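PDB 1T0F: transposon Tn7 transposition protein TnsA from Escherichia coli, which cleaves the 5' DNA strands at the ends of Tn7 and, together with TnsB, forms the transposase that moves the element. Local coordinates for residues R46-Y51 / W181-K186; W35-E40 / V58-S63; N241-F246 / C261-V266. All coordinates share one frame; numbering follows the deposited sequence.

Contact 1: R46-Y51 / W181-K186; sequences RSHRIY and WLYSVK
Arg46 reaches across to segment 181-186 and grips the carbonyl oxygen of Tyr183. Its NH1 lies 3.0 Å from Tyr183 O, with an N-H...O angle of 157°; the donor sits in the carbonyl plane and the oxygen close to the guanidinium plane. NH2 adds a weak second bond to the same oxygen, and a bend at chi3 (62°) turns the guanidinium toward it. His48 CE1 lies over one guanidinium face, 3.4 Å above the plane, while Asp64 takes both Arg46 NE and His48 NE2 and so fixes the two side chains together. The link joins the two-stranded hairpin 48-51/58-61 of the PDDEXK-type nuclease domain to the C-terminal domain, which belongs to the HTH clan. The buried part of the contact is the Tyr183 ring, which meets the His48 ring obliquely, with centroids 5.5 Å apart and planes at 74°. At the far end of that ring Ile50 CD1 touches Tyr183 OH at 3.6 Å, and the hydroxyl is hydrogen-bonded to Ala240 O. Leu67, Phe70 and Leu71 of helix 64-75 line this buried side. Beyond the guanidinium the contact loosens: Val185 O is 4.1 Å from Arg46 NH1, and Val185 is exposed, its CB directed away from the hairpin.

Contact 2: W35-E40 / V58-S63; sequences WLTVQE and VHHLLS
Segment 35-40 passes strand 58-61 without a beta bridge, coming closest at Thr37 and His60, whose CA atoms are 5.5 Å apart, before turning through a short 3-10 segment at Val38 and Gln39. With CG set opposite its carbonyl carbon (chi1 -73°), the His60 ring is brought to Val38 N and takes its N-H on ND1 at 3.0 Å, with an N-H...N angle of 159° and the donor tilted 22° out of the ring plane. Thr37 CG2 lies over one face of the imidazole, and Val38 CG1 packs 3.4 Å from His60 ND1. Leu62 packs against the turn with its two methyls: CD1 is 3.8 Å from Thr37 O, while CD2 meets Leu36 CD1 at 4.1 Å, the two leucines crossing at about a right angle. Within the turn, Glu40 OE1 accepts from Thr37 N at 2.8 Å, nearly end-on, and from Thr37 OG1 at 2.8 Å, from above the carboxylate plane. Next to Leu62 the chain enters the active site, where Glu66, a catalytic residue, accepts from Leu62 N, and Ser63 caps helix 64-75 through Glu66 N. Leu36 O is buried here without a partner. An ND1 that accepts the Val38 N-H is consistent with an imidazole unprotonated at that nitrogen.

Contact 3: N241-F246 / C261-V266; sequences NGFIKF and CISQVV
The Phe243 ring has Ser263 OG at its edge, in the ring plane, with Phe243 CD1 3.9 Å from that oxygen. Val265 CG1 approaches the ring obliquely, 4.1 Å from Phe243 CD1, and the two side chains cross at about a right angle. The Tyr51 ring also meets Phe243, their planes inclined at about 30°. The serine hydroxyl near this edge is held by the backbone: Ser263 OG donates to Phe243 O at 2.9 Å, in the carbonyl plane and on a lone pair. With chi1 at 58°, OG stands between the serine's own N and carbonyl carbon, on the same side of the residue as its N-H. Ser263 N also binds Phe243 O, at 3.1 Å and nearly in line with the carbonyl, so Ser263 supplies two donors to this one oxygen, which also has a weak bond from His53.

Beyond this oxygen the chains form a short antiparallel sheet. Lys245 and Cys261 are its hydrogen-bonded pair, joined by Lys245 N to Cys261 O and by Cys261 N to Lys245 O, the latter at 2.8 Å. On their face Lys245 CG lies against Cys261 CB at 3.6 Å, before the lysine chain bends off to a salt bridge between its NZ and Glu74 of helix 64-75. Ile244 and Ile262 form the non-hydrogen-bonded pair on the other face, lying side by side and pointing the same way, with their CG1 atoms 4.0 Å apart.

Gly242 precedes these strands at the C-terminal end of helix 230-240, closing it with a Schellman motif that its positive phi allows. Ile244 then packs back on Ile235, Leu238 and Thr239 of that helix, Ile262 rests on Leu198 and Leu205 of helix 198-207, and Phe243 and Val265 share Leu195 and Leu198.

How the contacts relate
From the N terminus, the chain first lays down segment 35-40, then strand 48-51, and turns back through strand 58-61 to close contact 2. Contact 1 opens inside that loop, at 46-51, but closes far later at 181-186, after the four-stranded nuclease sheet and helix 143-159, so contacts 1 and 2 cross. They share the hairpin: His48 pairs with Leu61 and Ile50 with His59. Contact 3 follows in series, closing a 14-residue loop near the C terminus. It touches contact 1, where Tyr51 N bonds to Asn241 O, but not contact 2. The hairpin thus stands between segment 35-40 and the C-terminal domain.

Contact 1: R46-Y51 / W181-K186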
# COMPACT_ATOMS: atom_id res chain seq x y z
N ARG A 46 11.33 4.09 4.53
CA ARG A 46 11.85 2.79 4.13
C ARG A 46 10.99 2.20 3.02
O ARG A 46 9.77 2.29 3.06
CB ARG A 46 11.88 1.84 5.33
CG ARG A 46 12.35 0.43 4.99
CD ARG A 46 12.61 -0.42 6.23
NE ARG A 46 11.41 -0.63 7.04
CZ ARG A 46 11.30 -1.58 7.97
NH1 ARG A 46 12.31 -2.41 8.20
NH2 ARG A 46 10.17 -1.71 8.66
N SER A 47 11.63 1.58 2.03
CA SER A 47 10.90 0.99 0.92
C SER A 47 10.83 -0.52 1.07
O SER A 47 11.59 -1.13 1.82
CB SER A 47 11.59 1.33 -0.40
OG SER A 47 12.84 0.69 -0.49
N HIS A 48 9.90 -1.12 0.34
CA HIS A 48 9.69 -2.56 0.38
C HIS A 48 9.31 -3.06 -1.01
O HIS A 48 8.55 -2.41 -1.73
CB HIS A 48 8.53 -2.91 1.33
CG HIS A 48 8.73 -2.43 2.73
ND1 HIS A 48 9.50 -3.09 3.65
CD2 HIS A 48 8.23 -1.34 3.37
CE1 HIS A 48 9.48 -2.44 4.80
NE2 HIS A 48 8.71 -1.37 4.66
N ARG A 49 9.85 -4.21 -1.37
CA ARG A 49 9.55 -4.86 -2.63
C ARG A 49 8.90 -6.15 -2.16
O ARG A 49 9.51 -6.94 -1.45
CB ARG A 49 10.84 -5.15 -3.40
CG ARG A 49 11.43 -3.90 -4.04
CD ARG A 49 10.73 -3.60 -5.35
NE ARG A 49 11.52 -4.03 -6.49
CZ ARG A 49 11.01 -4.51 -7.63
NH1 ARG A 49 9.70 -4.62 -7.78
NH2 ARG A 49 11.82 -4.85 -8.62
N ILE A 50 7.64 -6.36 -2.55
CA ILE A 50 6.95 -7.55 -2.09
C ILE A 50 6.13 -8.24 -3.16
O ILE A 50 5.44 -7.61 -3.96
CB ILE A 50 6.06 -7.21 -0.87
CG1 ILE A 50 5.44 -8.48 -0.29
CG2 ILE A 50 4.98 -6.23 -1.27
CD1 ILE A 50 4.90 -8.30 1.12
N TYR A 51 6.23 -9.56 -3.17
CA TYR A 51 5.52 -10.38 -4.14
C TYR A 51 4.04 -10.48 -3.75
O TYR A 51 3.70 -10.55 -2.57
CB TYR A 51 6.14 -11.78 -4.18
CG TYR A 51 5.47 -12.71 -5.16
CD1 TYR A 51 5.67 -12.57 -6.53
CD2 TYR A 51 4.63 -13.73 -4.71
CE1 TYR A 51 5.04 -13.42 -7.44
CE2 TYR A 51 3.99 -14.58 -5.62
CZ TYR A 51 4.20 -14.42 -6.98
OH TYR A 51 3.58 -15.26 -7.87
N TRP A 181 7.05 -7.55 13.99
CA TRP A 181 7.83 -8.77 14.12
C TRP A 181 8.45 -9.19 12.78
O TRP A 181 9.64 -9.52 12.71
CB TRP A 181 6.94 -9.89 14.66
CG TRP A 181 7.65 -11.20 14.75
CD1 TRP A 181 8.62 -11.55 15.65
CD2 TRP A 181 7.49 -12.31 13.87
NE1 TRP A 181 9.08 -12.82 15.37
CE2 TRP A 181 8.40 -13.31 14.28
CE3 TRP A 181 6.66 -12.56 12.76
CZ2 TRP A 181 8.51 -14.54 13.62
CZ3 TRP A 181 6.78 -13.78 12.10
CH2 TRP A 181 7.69 -14.76 12.54
N LEU A 182 7.65 -9.17 11.73
CA LEU A 182 8.10 -9.56 10.40
C LEU A 182 9.13 -8.64 9.76
O LEU A 182 9.96 -9.09 8.98
CB LEU A 182 6.92 -9.65 9.44
CG LEU A 182 6.19 -10.97 9.24
CD1 LEU A 182 5.12 -10.74 8.19
CD2 LEU A 182 7.16 -12.06 8.80
N TYR A 183 9.05 -7.36 10.08
CA TYR A 183 9.95 -6.38 9.47
C TYR A 183 10.75 -5.55 10.47
O TYR A 183 11.24 -4.48 10.13
CB TYR A 183 9.13 -5.45 8.57
CG TYR A 183 8.36 -6.17 7.48
CD1 TYR A 183 8.93 -6.43 6.23
CD2 TYR A 183 7.05 -6.61 7.70
CE1 TYR A 183 8.23 -7.10 5.23
CE2 TYR A 183 6.33 -7.28 6.71
CZ TYR A 183 6.93 -7.52 5.48
OH TYR A 183 6.22 -8.19 4.50
N SER A 184 10.87 -6.05 11.70
CA SER A 184 11.63 -5.34 12.73
C SER A 184 13.01 -4.99 12.20
O SER A 184 13.53 -3.91 12.45
CB SER A 184 11.79 -6.22 13.97
OG SER A 184 12.54 -7.38 13.65
N VAL A 185 13.60 -5.93 11.47
CA VAL A 185 14.93 -5.74 10.90
C VAL A 185 14.87 -5.78 9.37
O VAL A 185 13.85 -6.13 8.79
CB VAL A 185 15.91 -6.83 11.38
CG1 VAL A 185 16.00 -6.81 12.90
CG2 VAL A 185 15.45 -8.19 10.89
N LYS A 186 15.98 -5.41 8.74
CA LYS A 186 16.09 -5.41 7.29
C LYS A 186 15.68 -6.76 6.70
O LYS A 186 16.23 -7.80 7.06
CB LYS A 186 17.54 -5.07 6.88
CG LYS A 186 18.60 -6.08 7.34
CD LYS A 186 18.65 -6.29 8.86
CE LYS A 186 19.06 -5.03 9.63
NZ LYS A 186 18.02 -3.95 9.62

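Contact 2: W35-E40 / V58-S63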
# COMPACT_ATOMS: atom_id res chain seq x y z
N TRP A 35 4.05 3.94 -11.46
CA TRP A 35 4.68 5.19 -11.87
C TRP A 35 5.95 5.42 -11.05
O TRP A 35 6.98 5.79 -11.59
CB TRP A 35 3.70 6.36 -11.69
CG TRP A 35 4.31 7.69 -12.01
CD1 TRP A 35 4.67 8.67 -11.12
CD2 TRP A 35 4.65 8.20 -13.31
NE1 TRP A 35 5.22 9.75 -11.79
CE2 TRP A 35 5.21 9.48 -13.13
CE3 TRP A 35 4.53 7.68 -14.61
CZ2 TRP A 35 5.66 10.26 -14.21
CZ3 TRP A 35 4.97 8.46 -15.69
CH2 TRP A 35 5.53 9.74 -15.47
N LEU A 36 5.86 5.18 -9.74
CA LEU A 36 7.01 5.34 -8.85
C LEU A 36 7.54 3.97 -8.44
O LEU A 36 6.78 3.02 -8.29
CB LEU A 36 6.60 6.10 -7.58
CG LEU A 36 5.94 7.47 -7.71
CD1 LEU A 36 5.54 7.96 -6.32
CD2 LEU A 36 6.89 8.46 -8.38
N THR A 37 8.85 3.89 -8.23
CA THR A 37 9.50 2.65 -7.81
C THR A 37 10.19 2.92 -6.48
O THR A 37 10.27 4.07 -6.04
CB THR A 37 10.55 2.19 -8.83
OG1 THR A 37 11.67 3.09 -8.80
CG2 THR A 37 9.96 2.19 -10.22
N VAL A 38 10.69 1.87 -5.83
CA VAL A 38 11.38 2.04 -4.55
C VAL A 38 12.59 2.97 -4.68
O VAL A 38 13.14 3.44 -3.69
CB VAL A 38 11.85 0.68 -3.97
CG1 VAL A 38 10.64 -0.20 -3.67
CG2 VAL A 38 12.79 -0.00 -4.95
N GLN A 39 13.00 3.23 -5.92
CA GLN A 39 14.14 4.12 -6.17
C GLN A 39 13.73 5.55 -5.83
O GLN A 39 14.58 6.39 -5.52
CB GLN A 39 14.56 4.05 -7.64
CG GLN A 39 15.02 2.67 -8.09
CD GLN A 39 16.24 2.17 -7.34
OE1 GLN A 39 16.17 1.87 -6.15
NE2 GLN A 39 17.37 2.08 -8.04
N GLU A 40 12.43 5.83 -5.91
CA GLU A 40 11.91 7.16 -5.60
C GLU A 40 11.47 7.29 -4.15
O GLU A 40 10.73 8.22 -3.80
CB GLU A 40 10.74 7.51 -6.52
CG GLU A 40 11.12 7.88 -7.94
CD GLU A 40 11.56 6.69 -8.78
OE1 GLU A 40 10.76 5.74 -8.94
OE2 GLU A 40 12.70 6.71 -9.29
N VAL A 58 5.92 -8.18 -8.31
CA VAL A 58 6.67 -7.76 -7.13
C VAL A 58 6.29 -6.28 -7.07
O VAL A 58 6.61 -5.51 -7.98
CB VAL A 58 8.20 -7.88 -7.32
CG1 VAL A 58 8.91 -7.11 -6.20
CG2 VAL A 58 8.62 -9.35 -7.28
N HIS A 59 5.57 -5.89 -6.02
CA HIS A 59 5.11 -4.52 -5.88
C HIS A 59 6.15 -3.60 -5.25
O HIS A 59 7.04 -4.04 -4.54
CB HIS A 59 3.83 -4.47 -5.05
CG HIS A 59 2.67 -5.17 -5.69
ND1 HIS A 59 1.57 -4.50 -6.17
CD2 HIS A 59 2.46 -6.49 -5.94
CE1 HIS A 59 0.73 -5.37 -6.70
NE2 HIS A 59 1.24 -6.58 -6.56
N HIS A 60 5.98 -2.30 -5.52
CA HIS A 60 6.86 -1.26 -5.01
C HIS A 60 6.12 -0.40 -4.00
O HIS A 60 5.24 0.38 -4.37
CB HIS A 60 7.33 -0.36 -6.15
CG HIS A 60 8.33 -1.01 -7.04
ND1 HIS A 60 9.68 -0.77 -6.93
CD2 HIS A 60 8.19 -1.91 -8.04
CE1 HIS A 60 10.33 -1.49 -7.83
NE2 HIS A 60 9.45 -2.20 -8.51
N LEU A 61 6.50 -0.53 -2.74
CA LEU A 61 5.87 0.23 -1.67
C LEU A 61 6.94 1.18 -1.11
O LEU A 61 8.07 0.76 -0.84
CB LEU A 61 5.35 -0.73 -0.59
CG LEU A 61 4.49 -1.85 -1.21
CD1 LEU A 61 4.10 -2.85 -0.13
CD2 LEU A 61 3.27 -1.25 -1.87
N LEU A 62 6.58 2.45 -0.96
CA LEU A 62 7.52 3.46 -0.50
C LEU A 62 7.53 3.87 0.98
O LEU A 62 8.15 4.87 1.33
CB LEU A 62 7.39 4.70 -1.39
CG LEU A 62 8.06 4.58 -2.77
CD1 LEU A 62 7.60 3.32 -3.50
CD2 LEU A 62 7.72 5.82 -3.58
N SER A 63 6.85 3.10 1.84
CA SER A 63 6.84 3.39 3.27
C SER A 63 6.27 2.19 4.02
O SER A 63 5.65 1.32 3.41
CB SER A 63 5.97 4.62 3.57
OG SER A 63 4.59 4.33 3.44

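Contact 3: N241-F246 / C261-V266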
# COMPACT_ATOMS: atom_id res chain seq x y z
N ASN A 241 8.78 -11.46 2.27
CA ASN A 241 8.94 -11.18 0.85
C ASN A 241 7.65 -11.40 0.06
O ASN A 241 7.60 -11.11 -1.14
CB ASN A 241 10.07 -12.03 0.27
CG ASN A 241 11.43 -11.44 0.57
OD1 ASN A 241 11.90 -10.55 -0.14
ND2 ASN A 241 12.07 -11.93 1.63
N GLY A 242 6.63 -11.93 0.73
CA GLY A 242 5.34 -12.13 0.08
C GLY A 242 5.03 -13.48 -0.53
O GLY A 242 3.90 -13.72 -0.95
N PHE A 243 6.02 -14.37 -0.59
CA PHE A 243 5.81 -15.69 -1.17
C PHE A 243 4.86 -16.51 -0.30
O PHE A 243 4.20 -17.44 -0.78
CB PHE A 243 7.15 -16.40 -1.36
CG PHE A 243 8.01 -15.72 -2.38
CD1 PHE A 243 7.57 -15.57 -3.69
CD2 PHE A 243 9.24 -15.19 -2.02
CE1 PHE A 243 8.33 -14.90 -4.63
CE2 PHE A 243 10.02 -14.50 -2.96
CZ PHE A 243 9.56 -14.36 -4.26
N ILE A 244 4.78 -16.15 0.97
CA ILE A 244 3.87 -16.79 1.89
C ILE A 244 3.02 -15.69 2.51
O ILE A 244 3.55 -14.66 2.92
CB ILE A 244 4.62 -17.51 3.04
CG1 ILE A 244 5.50 -18.63 2.47
CG2 ILE A 244 3.63 -18.07 4.06
CD1 ILE A 244 6.36 -19.31 3.52
N LYS A 245 1.70 -15.88 2.52
CA LYS A 245 0.82 -14.91 3.15
C LYS A 245 0.06 -15.67 4.23
O LYS A 245 -0.09 -16.90 4.16
CB LYS A 245 -0.13 -14.27 2.13
CG LYS A 245 -0.89 -15.24 1.27
CD LYS A 245 -1.33 -14.57 -0.04
CE LYS A 245 -2.55 -13.69 0.14
NZ LYS A 245 -3.06 -13.19 -1.19
N PHE A 246 -0.41 -14.96 5.25
CA PHE A 246 -1.11 -15.61 6.35
C PHE A 246 -2.26 -14.76 6.86
O PHE A 246 -2.56 -13.71 6.30
CB PHE A 246 -0.13 -15.89 7.49
CG PHE A 246 0.46 -14.64 8.11
CD1 PHE A 246 1.42 -13.90 7.43
CD2 PHE A 246 0.06 -14.23 9.37
CE1 PHE A 246 1.98 -12.74 8.01
CE2 PHE A 246 0.60 -13.08 9.96
CZ PHE A 246 1.57 -12.34 9.28
N CYS A 261 -0.75 -19.43 3.15
CA CYS A 261 -0.93 -19.71 1.73
C CYS A 261 0.46 -19.59 1.12
O CYS A 261 1.09 -18.53 1.21
CB CYS A 261 -1.87 -18.68 1.10
SG CYS A 261 -2.16 -18.95 -0.66
N ILE A 262 0.94 -20.68 0.53
CA ILE A 262 2.26 -20.70 -0.07
C ILE A 262 2.18 -20.74 -1.58
O ILE A 262 1.48 -21.58 -2.15
CB ILE A 262 3.06 -21.92 0.41
CG1 ILE A 262 3.22 -21.86 1.93
CG2 ILE A 262 4.42 -21.95 -0.27
CD1 ILE A 262 4.05 -22.99 2.51
N SER A 263 2.90 -19.84 -2.22
CA SER A 263 2.91 -19.76 -3.68
C SER A 263 3.95 -20.69 -4.31
O SER A 263 5.04 -20.88 -3.76
CB SER A 263 3.19 -18.32 -4.11
OG SER A 263 4.43 -17.88 -3.59
N GLN A 264 3.59 -21.27 -5.45
CA GLN A 264 4.48 -22.15 -6.20
C GLN A 264 5.15 -21.26 -7.22
O GLN A 264 4.52 -20.89 -8.21
CB GLN A 264 3.69 -23.22 -6.97
CG GLN A 264 2.80 -24.12 -6.15
CD GLN A 264 2.03 -25.09 -7.04
OE1 GLN A 264 2.64 -25.87 -7.79
NE2 GLN A 264 0.71 -25.04 -6.98
N VAL A 265 6.41 -20.90 -7.00
CA VAL A 265 7.08 -20.03 -7.95
C VAL A 265 8.29 -20.65 -8.61
O VAL A 265 8.96 -21.51 -8.04
CB VAL A 265 7.52 -18.71 -7.28
CG1 VAL A 265 6.32 -18.00 -6.68
CG2 VAL A 265 8.57 -18.99 -6.22
N VAL A 266 8.55 -20.21 -9.83
CA VAL A 266 9.68 -20.69 -10.60
C VAL A 266 10.69 -19.55 -10.71
O VAL A 266 10.34 -18.43 -11.07
CB VAL A 266 9.25 -21.11 -12.02
CG1 VAL A 266 10.47 -21.52 -12.82
CG2 VAL A 266 8.25 -22.26 -11.94